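Local coordinates for protein dipeptidase AC. Metallo peptidase. MEROPS family M19 (Rhodobacter sphaeroides, PDB 3LY0) that probably hydrolyses dipeptides as a zinc-dependent metallodipeptidase, and binds a phosphinate mimic of L-Ala-D-Ala at a site with two zinc ions, at residues S234-D248 / V285-G297. Sequence-based numbering, arbitrary orientation.
With LY0 ((2R)-3-[(R)-[(1R)-1-aminoethyl](hydroxy)phosphoryl]-2-methylpropanoic acid), chain C.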
ATOM      1  N   SER A 234      -0.193  -0.325  -6.609  1.00  8.82           N
ATOM      2  CA  SER A 234      -0.889  -0.741  -7.836  1.00  8.59           C
ATOM      3  C   SER A 234       0.037  -0.560  -9.023  1.00  8.56           C
ATOM      4  O   SER A 234       0.821   0.392  -9.059  1.00  9.87           O
ATOM      5  CB  SER A 234      -2.139   0.114  -8.064  1.00 11.11           C
ATOM      6  OG  SER A 234      -3.076  -0.040  -7.017  1.00 10.14           O
ATOM      7  N   ASN A 235      -0.081  -1.453 -10.008  1.00  9.28           N
ATOM      8  CA  ASN A 235       0.789  -1.427 -11.178  1.00  9.97           C
ATOM      9  C   ASN A 235       0.044  -1.099 -12.463  1.00  9.16           C
ATOM     10  O   ASN A 235      -1.088  -0.611 -12.420  1.00 10.72           O
ATOM     11  CB  ASN A 235       1.583  -2.733 -11.267  1.00 11.51           C
ATOM     12  CG  ASN A 235       2.453  -2.955 -10.034  1.00 10.85           C
ATOM     13  OD1 ASN A 235       2.809  -1.997  -9.337  1.00 10.39           O
ATOM     14  ND2 ASN A 235       2.786  -4.212  -9.746  1.00 10.92           N
ATOM     15  N   ALA A 236       0.681  -1.346 -13.608  1.00  9.87           N
ATOM     16  CA  ALA A 236       0.123  -0.907 -14.885  1.00 10.43           C
ATOM     17  C   ALA A 236      -0.712  -1.986 -15.557  1.00  9.86           C
ATOM     18  O   ALA A 236      -0.183  -3.025 -15.952  1.00 10.30           O
ATOM     19  CB  ALA A 236       1.238  -0.443 -15.812  1.00 12.02           C
ATOM     20  N   HIS A 237      -2.007  -1.720 -15.702  1.00  9.53           N
ATOM     21  CA  HIS A 237      -2.923  -2.670 -16.326  1.00 10.38           C
ATOM     22  C   HIS A 237      -2.502  -3.017 -17.752  1.00 12.26           C
ATOM     23  O   HIS A 237      -2.710  -4.140 -18.210  1.00 12.99           O
ATOM     24  CB  HIS A 237      -4.337  -2.101 -16.322  1.00 11.18           C
ATOM     25  CG  HIS A 237      -5.392  -3.121 -16.591  1.00 11.96           C
ATOM     26  ND1 HIS A 237      -5.820  -3.431 -17.864  1.00 13.82           N
ATOM     27  CD2 HIS A 237      -6.089  -3.922 -15.752  1.00 12.40           C
ATOM     28  CE1 HIS A 237      -6.747  -4.370 -17.794  1.00 15.40           C
ATOM     29  NE2 HIS A 237      -6.927  -4.684 -16.525  1.00 14.22           N
ATOM     30  N   ALA A 238      -1.910  -2.045 -18.440  1.00  9.94           N
ATOM     31  CA  ALA A 238      -1.486  -2.236 -19.829  1.00 12.16           C
ATOM     32  C   ALA A 238      -0.392  -3.289 -19.931  1.00 14.50           C
ATOM     33  O   ALA A 238      -0.226  -3.906 -20.988  1.00 17.10           O
ATOM     34  CB  ALA A 238      -1.031  -0.912 -20.431  1.00 15.31           C
ATOM     35  N   VAL A 239       0.348  -3.502 -18.849  1.00 13.24           N
ATOM     36  CA  VAL A 239       1.392  -4.520 -18.804  1.00 13.06           C
ATOM     37  C   VAL A 239       0.863  -5.839 -18.239  1.00 13.61           C
ATOM     38  O   VAL A 239       1.106  -6.907 -18.808  1.00 16.56           O
ATOM     39  CB  VAL A 239       2.593  -4.027 -17.967  1.00 12.94           C
ATOM     40  CG1 VAL A 239       3.650  -5.097 -17.832  1.00 13.37           C
ATOM     41  CG2 VAL A 239       3.173  -2.752 -18.573  1.00 14.05           C
ATOM     42  N   THR A 240       0.151  -5.756 -17.116  1.00 11.02           N
ATOM     43  CA  THR A 240      -0.438  -6.927 -16.471  1.00 12.77           C
ATOM     44  C   THR A 240      -1.907  -6.632 -16.191  1.00 10.47           C
ATOM     45  O   THR A 240      -2.217  -5.846 -15.298  1.00 10.10           O
ATOM     46  CB  THR A 240       0.250  -7.203 -15.117  1.00 12.52           C
ATOM     47  OG1 THR A 240       1.625  -7.531 -15.335  1.00 12.28           O
ATOM     48  CG2 THR A 240      -0.437  -8.346 -14.363  1.00 12.12           C
ATOM     49  N   PRO A 241      -2.821  -7.240 -16.965  1.00 11.16           N
ATOM     50  CA  PRO A 241      -4.254  -6.929 -16.859  1.00 10.09           C
ATOM     51  C   PRO A 241      -4.947  -7.607 -15.677  1.00 10.61           C
ATOM     52  O   PRO A 241      -5.951  -8.307 -15.841  1.00 12.01           O
ATOM     53  CB  PRO A 241      -4.815  -7.444 -18.186  1.00 12.41           C
ATOM     54  CG  PRO A 241      -3.909  -8.590 -18.515  1.00 14.49           C
ATOM     55  CD  PRO A 241      -2.538  -8.103 -18.127  1.00 11.39           C
ATOM     56  N   SER A 242      -4.410  -7.369 -14.484  1.00 10.21           N
ATOM     57  CA  SER A 242      -5.059  -7.748 -13.231  1.00 11.98           C
ATOM     58  C   SER A 242      -6.106  -6.702 -12.860  1.00  9.54           C
ATOM     59  O   SER A 242      -5.902  -5.514 -13.088  1.00 10.33           O
ATOM     60  CB  SER A 242      -4.020  -7.814 -12.110  1.00 10.16           C
ATOM     61  OG  SER A 242      -4.646  -7.798 -10.830  1.00 11.38           O
ATOM     62  N   THR A 243      -7.220  -7.131 -12.275  1.00 10.17           N
ATOM     63  CA  THR A 243      -8.224  -6.180 -11.779  1.00 10.65           C
ATOM     64  C   THR A 243      -7.651  -5.146 -10.796  1.00 10.10           C
ATOM     65  O   THR A 243      -8.243  -4.080 -10.602  1.00 10.85           O
ATOM     66  CB  THR A 243      -9.376  -6.911 -11.074  1.00 10.74           C
ATOM     67  OG1 THR A 243      -8.825  -7.840 -10.131  1.00 12.30           O
ATOM     68  CG2 THR A 243     -10.202  -7.697 -12.109  1.00 13.24           C
ATOM     69  N   ARG A 244      -6.520  -5.482 -10.178  1.00 10.02           N
ATOM     70  CA  ARG A 244      -5.886  -4.608  -9.186  1.00 10.71           C
ATOM     71  C   ARG A 244      -5.026  -3.490  -9.778  1.00  9.81           C
ATOM     72  O   ARG A 244      -4.643  -2.552  -9.068  1.00 10.17           O
ATOM     73  CB  ARG A 244      -5.077  -5.441  -8.202  1.00  8.67           C
ATOM     74  CG  ARG A 244      -5.918  -5.973  -7.051  1.00  9.78           C
ATOM     75  CD  ARG A 244      -6.180  -4.879  -6.023  1.00 10.90           C
ATOM     76  NE  ARG A 244      -5.035  -4.663  -5.137  1.00 10.10           N
ATOM     77  CZ  ARG A 244      -4.201  -3.626  -5.184  1.00 11.09           C
ATOM     78  NH1 ARG A 244      -4.340  -2.666  -6.092  1.00 10.47           N
ATOM     79  NH2 ARG A 244      -3.226  -3.540  -4.288  1.00  9.75           N
ATOM     80  N   ASN A 245      -4.707  -3.588 -11.064  1.00 10.54           N
ATOM     81  CA  ASN A 245      -3.846  -2.594 -11.707  1.00  9.52           C
ATOM     82  C   ASN A 245      -4.604  -1.418 -12.331  1.00  9.84           C
ATOM     83  O   ASN A 245      -5.843  -1.400 -12.352  1.00 11.34           O
ATOM     84  CB  ASN A 245      -2.910  -3.289 -12.700  1.00  9.44           C
ATOM     85  CG  ASN A 245      -1.812  -4.071 -12.003  1.00  9.02           C
ATOM     86  OD1 ASN A 245      -1.516  -3.832 -10.826  1.00  9.45           O
ATOM     87  ND2 ASN A 245      -1.190  -4.991 -12.722  1.00 10.90           N
ATOM     88  N   LEU A 246      -3.851  -0.430 -12.807  1.00  9.81           N
ATOM     89  CA  LEU A 246      -4.420   0.830 -13.260  1.00 10.48           C
ATOM     90  C   LEU A 246      -4.335   0.937 -14.780  1.00 10.38           C
ATOM     91  O   LEU A 246      -3.278   0.719 -15.363  1.00 11.54           O
ATOM     92  CB  LEU A 246      -3.657   1.999 -12.622  1.00 10.15           C
ATOM     93  CG  LEU A 246      -3.816   2.159 -11.107  1.00 10.77           C
ATOM     94  CD1 LEU A 246      -2.718   3.041 -10.543  1.00 11.52           C
ATOM     95  CD2 LEU A 246      -5.183   2.713 -10.759  1.00 11.87           C
ATOM     96  N   THR A 247      -5.444   1.300 -15.412  1.00 11.45           N
ATOM     97  CA  THR A 247      -5.440   1.492 -16.866  1.00 12.47           C
ATOM     98  C   THR A 247      -4.756   2.806 -17.222  1.00 12.01           C
ATOM     99  O   THR A 247      -4.544   3.671 -16.360  1.00 12.25           O
ATOM    100  CB  THR A 247      -6.861   1.537 -17.436  1.00 13.26           C
ATOM    101  OG1 THR A 247      -7.505   2.747 -17.012  1.00 14.13           O
ATOM    102  CG2 THR A 247      -7.675   0.340 -16.958  1.00 15.42           C
ATOM    103  N   ASP A 248      -4.403   2.960 -18.493  1.00 13.59           N
ATOM    104  CA  ASP A 248      -3.762   4.193 -18.928  1.00 12.76           C
ATOM    105  C   ASP A 248      -4.661   5.401 -18.697  1.00 14.86           C
ATOM    106  O   ASP A 248      -4.175   6.494 -18.389  1.00 16.03           O
ATOM    107  CB  ASP A 248      -3.336   4.103 -20.400  1.00 14.69           C
ATOM    108  CG  ASP A 248      -2.102   3.237 -20.601  1.00 18.16           C
ATOM    109  OD1 ASP A 248      -1.501   2.780 -19.605  1.00 15.84           O
ATOM    110  OD2 ASP A 248      -1.733   3.014 -21.771  1.00 21.57           O
ATOM    111  N   VAL A 285       9.523  -6.118 -13.456  1.00 12.84           N
ATOM    112  CA  VAL A 285       9.594  -4.981 -12.539  1.00 10.75           C
ATOM    113  C   VAL A 285       9.907  -3.706 -13.326  1.00 13.64           C
ATOM    114  O   VAL A 285       9.242  -2.686 -13.175  1.00 13.30           O
ATOM    115  CB  VAL A 285      10.667  -5.204 -11.468  1.00 13.69           C
ATOM    116  CG1 VAL A 285      10.831  -3.960 -10.594  1.00 14.65           C
ATOM    117  CG2 VAL A 285      10.318  -6.428 -10.608  1.00 16.47           C
ATOM    118  N   LEU A 286      10.906  -3.778 -14.201  1.00 14.04           N
ATOM    119  CA  LEU A 286      11.306  -2.606 -14.970  1.00 14.55           C
ATOM    120  C   LEU A 286      10.303  -2.255 -16.055  1.00 12.03           C
ATOM    121  O   LEU A 286      10.177  -1.101 -16.451  1.00 13.56           O
ATOM    122  CB  LEU A 286      12.690  -2.823 -15.580  1.00 14.22           C
ATOM    123  CG  LEU A 286      13.802  -2.835 -14.536  1.00 20.56           C
ATOM    124  CD1 LEU A 286      15.105  -3.317 -15.160  1.00 25.10           C
ATOM    125  CD2 LEU A 286      13.956  -1.451 -13.902  1.00 22.83           C
ATOM    126  N   ARG A 287       9.588  -3.256 -16.550  1.00 12.34           N
ATOM    127  CA  ARG A 287       8.551  -3.025 -17.533  1.00 13.37           C
ATOM    128  C   ARG A 287       7.465  -2.149 -16.913  1.00 12.19           C
ATOM    129  O   ARG A 287       7.041  -1.155 -17.494  1.00 13.17           O
ATOM    130  CB  ARG A 287       7.967  -4.372 -17.963  1.00 15.08           C
ATOM    131  CG  ARG A 287       7.191  -4.350 -19.255  1.00 23.44           C
ATOM    132  CD  ARG A 287       6.973  -5.781 -19.756  1.00 28.73           C
ATOM    133  NE  ARG A 287       8.205  -6.576 -19.698  1.00 31.90           N
ATOM    134  CZ  ARG A 287       8.320  -7.766 -19.104  1.00 28.26           C
ATOM    135  NH1 ARG A 287       7.271  -8.332 -18.513  1.00 27.37           N
ATOM    136  NH2 ARG A 287       9.490  -8.401 -19.107  1.00 31.77           N
ATOM    137  N   HIS A 288       7.014  -2.516 -15.717  1.00 11.14           N
ATOM    138  CA  HIS A 288       6.002  -1.711 -15.037  1.00 11.49           C
ATOM    139  C   HIS A 288       6.526  -0.332 -14.672  1.00 11.48           C
ATOM    140  O   HIS A 288       5.836   0.662 -14.871  1.00 11.87           O
ATOM    141  CB  HIS A 288       5.486  -2.429 -13.797  1.00 11.69           C
ATOM    142  CG  HIS A 288       4.444  -3.457 -14.097  1.00 12.06           C
ATOM    143  ND1 HIS A 288       3.099  -3.156 -14.179  1.00 11.12           N
ATOM    144  CD2 HIS A 288       4.556  -4.778 -14.372  1.00 11.06           C
ATOM    145  CE1 HIS A 288       2.427  -4.257 -14.476  1.00  9.88           C
ATOM    146  NE2 HIS A 288       3.287  -5.255 -14.588  1.00 11.33           N
ATOM    147  N   LEU A 289       7.742  -0.268 -14.141  1.00 12.12           N
ATOM    148  CA  LEU A 289       8.298   1.034 -13.765  1.00 11.39           C
ATOM    149  C   LEU A 289       8.421   1.947 -14.970  1.00 10.75           C
ATOM    150  O   LEU A 289       8.040   3.110 -14.908  1.00 13.47           O
ATOM    151  CB  LEU A 289       9.641   0.901 -13.052  1.00 11.84           C
ATOM    152  CG  LEU A 289       9.579   0.463 -11.594  1.00 13.67           C
ATOM    153  CD1 LEU A 289      10.982   0.183 -11.084  1.00 15.79           C
ATOM    154  CD2 LEU A 289       8.898   1.528 -10.731  1.00 13.87           C
ATOM    155  N   ASP A 290       8.928   1.422 -16.080  1.00 12.31           N
ATOM    156  CA  ASP A 290       9.035   2.233 -17.286  1.00 11.92           C
ATOM    157  C   ASP A 290       7.679   2.749 -17.716  1.00 14.08           C
ATOM    158  O   ASP A 290       7.537   3.910 -18.093  1.00 16.10           O
ATOM    159  CB  ASP A 290       9.610   1.427 -18.448  1.00 13.78           C
ATOM    160  CG  ASP A 290      11.128   1.293 -18.399  1.00 15.49           C
ATOM    161  OD1 ASP A 290      11.798   1.976 -17.592  1.00 17.36           O
ATOM    162  OD2 ASP A 290      11.651   0.485 -19.199  1.00 16.58           O
ATOM    163  N   HIS A 291       6.678   1.876 -17.698  1.00 12.62           N
ATOM    164  CA  HIS A 291       5.353   2.273 -18.155  1.00 13.26           C
ATOM    165  C   HIS A 291       4.761   3.345 -17.247  1.00 13.54           C
ATOM    166  O   HIS A 291       4.197   4.334 -17.720  1.00 14.37           O
ATOM    167  CB  HIS A 291       4.405   1.073 -18.255  1.00 13.42           C
ATOM    168  CG  HIS A 291       3.135   1.379 -18.981  1.00 13.70           C
ATOM    169  ND1 HIS A 291       2.999   1.194 -20.340  1.00 19.39           N
ATOM    170  CD2 HIS A 291       1.954   1.876 -18.548  1.00 14.12           C
ATOM    171  CE1 HIS A 291       1.784   1.558 -20.710  1.00 20.34           C
ATOM    172  NE2 HIS A 291       1.131   1.976 -19.641  1.00 14.98           N
ATOM    173  N   LEU A 292       4.893   3.142 -15.942  1.00 10.90           N
ATOM    174  CA  LEU A 292       4.391   4.112 -14.971  1.00 12.61           C
ATOM    175  C   LEU A 292       5.116   5.447 -15.098  1.00 12.28           C
ATOM    176  O   LEU A 292       4.477   6.496 -15.140  1.00 12.65           O
ATOM    177  CB  LEU A 292       4.514   3.568 -13.547  1.00 12.41           C
ATOM    178  CG  LEU A 292       3.633   2.351 -13.237  1.00 11.89           C
ATOM    179  CD1 LEU A 292       4.018   1.759 -11.894  1.00 14.27           C
ATOM    180  CD2 LEU A 292       2.165   2.743 -13.228  1.00 12.29           C
ATOM    181  N   ILE A 293       6.444   5.398 -15.182  1.00 12.38           N
ATOM    182  CA  ILE A 293       7.235   6.617 -15.285  1.00 13.29           C
ATOM    183  C   ILE A 293       6.911   7.375 -16.564  1.00 14.50           C
ATOM    184  O   ILE A 293       6.795   8.598 -16.568  1.00 15.42           O
ATOM    185  CB  ILE A 293       8.742   6.318 -15.191  1.00 12.90           C
ATOM    186  CG1 ILE A 293       9.075   5.819 -13.782  1.00 14.74           C
ATOM    187  CG2 ILE A 293       9.560   7.571 -15.506  1.00 15.33           C
ATOM    188  CD1 ILE A 293      10.431   5.173 -13.645  1.00 14.88           C
ATOM    189  N   ASP A 294       6.763   6.642 -17.661  1.00 13.70           N
ATOM    190  CA  ASP A 294       6.477   7.274 -18.940  1.00 13.28           C
ATOM    191  C   ASP A 294       5.156   8.039 -18.941  1.00 18.04           C
ATOM    192  O   ASP A 294       5.067   9.135 -19.494  1.00 20.31           O
ATOM    193  CB  ASP A 294       6.461   6.227 -20.057  1.00 16.02           C
ATOM    194  CG  ASP A 294       6.329   6.851 -21.425  1.00 23.45           C
ATOM    195  OD1 ASP A 294       5.183   7.053 -21.880  1.00 31.09           O
ATOM    196  OD2 ASP A 294       7.374   7.150 -22.038  1.00 34.81           O
ATOM    197  N   ARG A 295       4.125   7.463 -18.331  1.00 15.37           N
ATOM    198  CA  ARG A 295       2.803   8.070 -18.380  1.00 16.18           C
ATOM    199  C   ARG A 295       2.558   9.035 -17.215  1.00 17.19           C
ATOM    200  O   ARG A 295       1.954  10.091 -17.390  1.00 19.97           O
ATOM    201  CB  ARG A 295       1.714   6.993 -18.432  1.00 17.94           C
ATOM    202  CG  ARG A 295       1.893   5.957 -19.558  1.00 23.33           C
ATOM    203  CD  ARG A 295       2.168   6.594 -20.923  1.00 27.51           C
ATOM    204  NE  ARG A 295       2.535   5.596 -21.931  1.00 32.82           N
ATOM    205  CZ  ARG A 295       1.688   5.055 -22.805  1.00 32.90           C
ATOM    206  NH1 ARG A 295       0.412   5.416 -22.818  1.00 32.33           N
ATOM    207  NH2 ARG A 295       2.121   4.153 -23.678  1.00 32.20           N
ATOM    208  N   LEU A 296       3.020   8.679 -16.023  1.00 15.22           N
ATOM    209  CA  LEU A 296       2.795   9.533 -14.857  1.00 15.53           C
ATOM    210  C   LEU A 296       3.793  10.675 -14.726  1.00 18.05           C
ATOM    211  O   LEU A 296       3.483  11.717 -14.145  1.00 17.75           O
ATOM    212  CB  LEU A 296       2.834   8.698 -13.581  1.00 15.77           C
ATOM    213  CG  LEU A 296       1.718   7.675 -13.448  1.00 13.99           C
ATOM    214  CD1 LEU A 296       2.067   6.700 -12.326  1.00 14.73           C
ATOM    215  CD2 LEU A 296       0.383   8.386 -13.192  1.00 13.47           C
ATOM    216  N   GLY A 297       4.995  10.466 -15.248  1.00 16.77           N
ATOM    217  CA  GLY A 297       6.083  11.405 -15.057  1.00 16.50           C
ATOM    218  C   GLY A 297       6.999  10.940 -13.943  1.00 16.38           C
ATOM    219  O   GLY A 297       6.574  10.205 -13.042  1.00 14.71           O
TER
HETATM  220  P   LY0 C 363      -2.935  -6.789   0.473  1.00 12.30           P
HETATM  221  C1  LY0 C 363      -4.035  -8.780   2.093  1.00 16.69           C
HETATM  222  N1  LY0 C 363      -3.421  -6.602   3.105  1.00 11.58           N
HETATM  223  C2  LY0 C 363      -3.090  -7.599   2.102  1.00 13.43           C
HETATM  224  C4  LY0 C 363      -2.132  -7.923  -0.728  1.00 13.75           C
HETATM  225  C5  LY0 C 363      -2.823  -8.049  -2.056  1.00 13.92           C
HETATM  226  C6  LY0 C 363      -3.204  -6.719  -2.647  1.00 12.37           C
HETATM  227  C7  LY0 C 363      -2.157  -8.995  -3.022  1.00 16.28           C
HETATM  228  O31 LY0 C 363      -2.113  -5.546   0.718  1.00 12.01           O
HETATM  229  O32 LY0 C 363      -4.358  -6.355  -0.012  1.00 11.45           O
HETATM  230  O61 LY0 C 363      -4.075  -6.686  -3.687  1.00 12.92           O
HETATM  231  O62 LY0 C 363      -2.767  -5.651  -2.186  1.00 11.69           O
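His288 holds CG opposite its carbonyl carbon (chi1 -81°), which sends the ring off helix 283-296 into the loop 234-248. His291, one turn on, has CG anti to the backbone N (chi1 -168°), and its ring reaches out from the helix toward Asp248. Both nitrogens of His288 are used, each at the ring edge and in the ring plane. His288 ND1 accepts from Ala236 N at 3.1 Å. His288 NE2 donates to Thr240 OG1 at 2.9 Å, and this hydroxyl also bonds to the backbone O of Arg271. These two bonds fix the rotation of the ring. Val239 CG1 lies over one ring face, 3.6 Å from the His288 ring centroid, in a CH-pi contact. Its other methyl, CG2, packs near His291 CB. An alanine in place of His288 would probably leave Ala236 N and Thr240 OG1 without their helix partner and open a gap beneath Val239.

His291 NE2 donates to Asp248 OD1 at 2.8 Å, almost straight at 176°. The oxygen is met on its syn side, and ring and carboxylate are nearly coplanar. Arg295 adds a long salt bridge, 3.4 Å from NH1 to Asp248 OD2, with the oxygen well out of the guanidinium plane. Ala236 CB packs against His291 CD2 and Leu292 CD2.

The loop follows strand 230-231 of the TIM-barrel-type fold and reaches the ligand pocket. There Arg244 NE and NH2 grip the two carboxylate oxygens of the phosphinate inhibitor, with NE 2.7 Å from O61. Asn245 braces the loop from inside, its ND2 donating to Thr240 O. The chemistry implies a division of labour: the loop's helix side is held by two histidines, while its arginine pairs with the inhibitor's carboxylate, which is probably ionised.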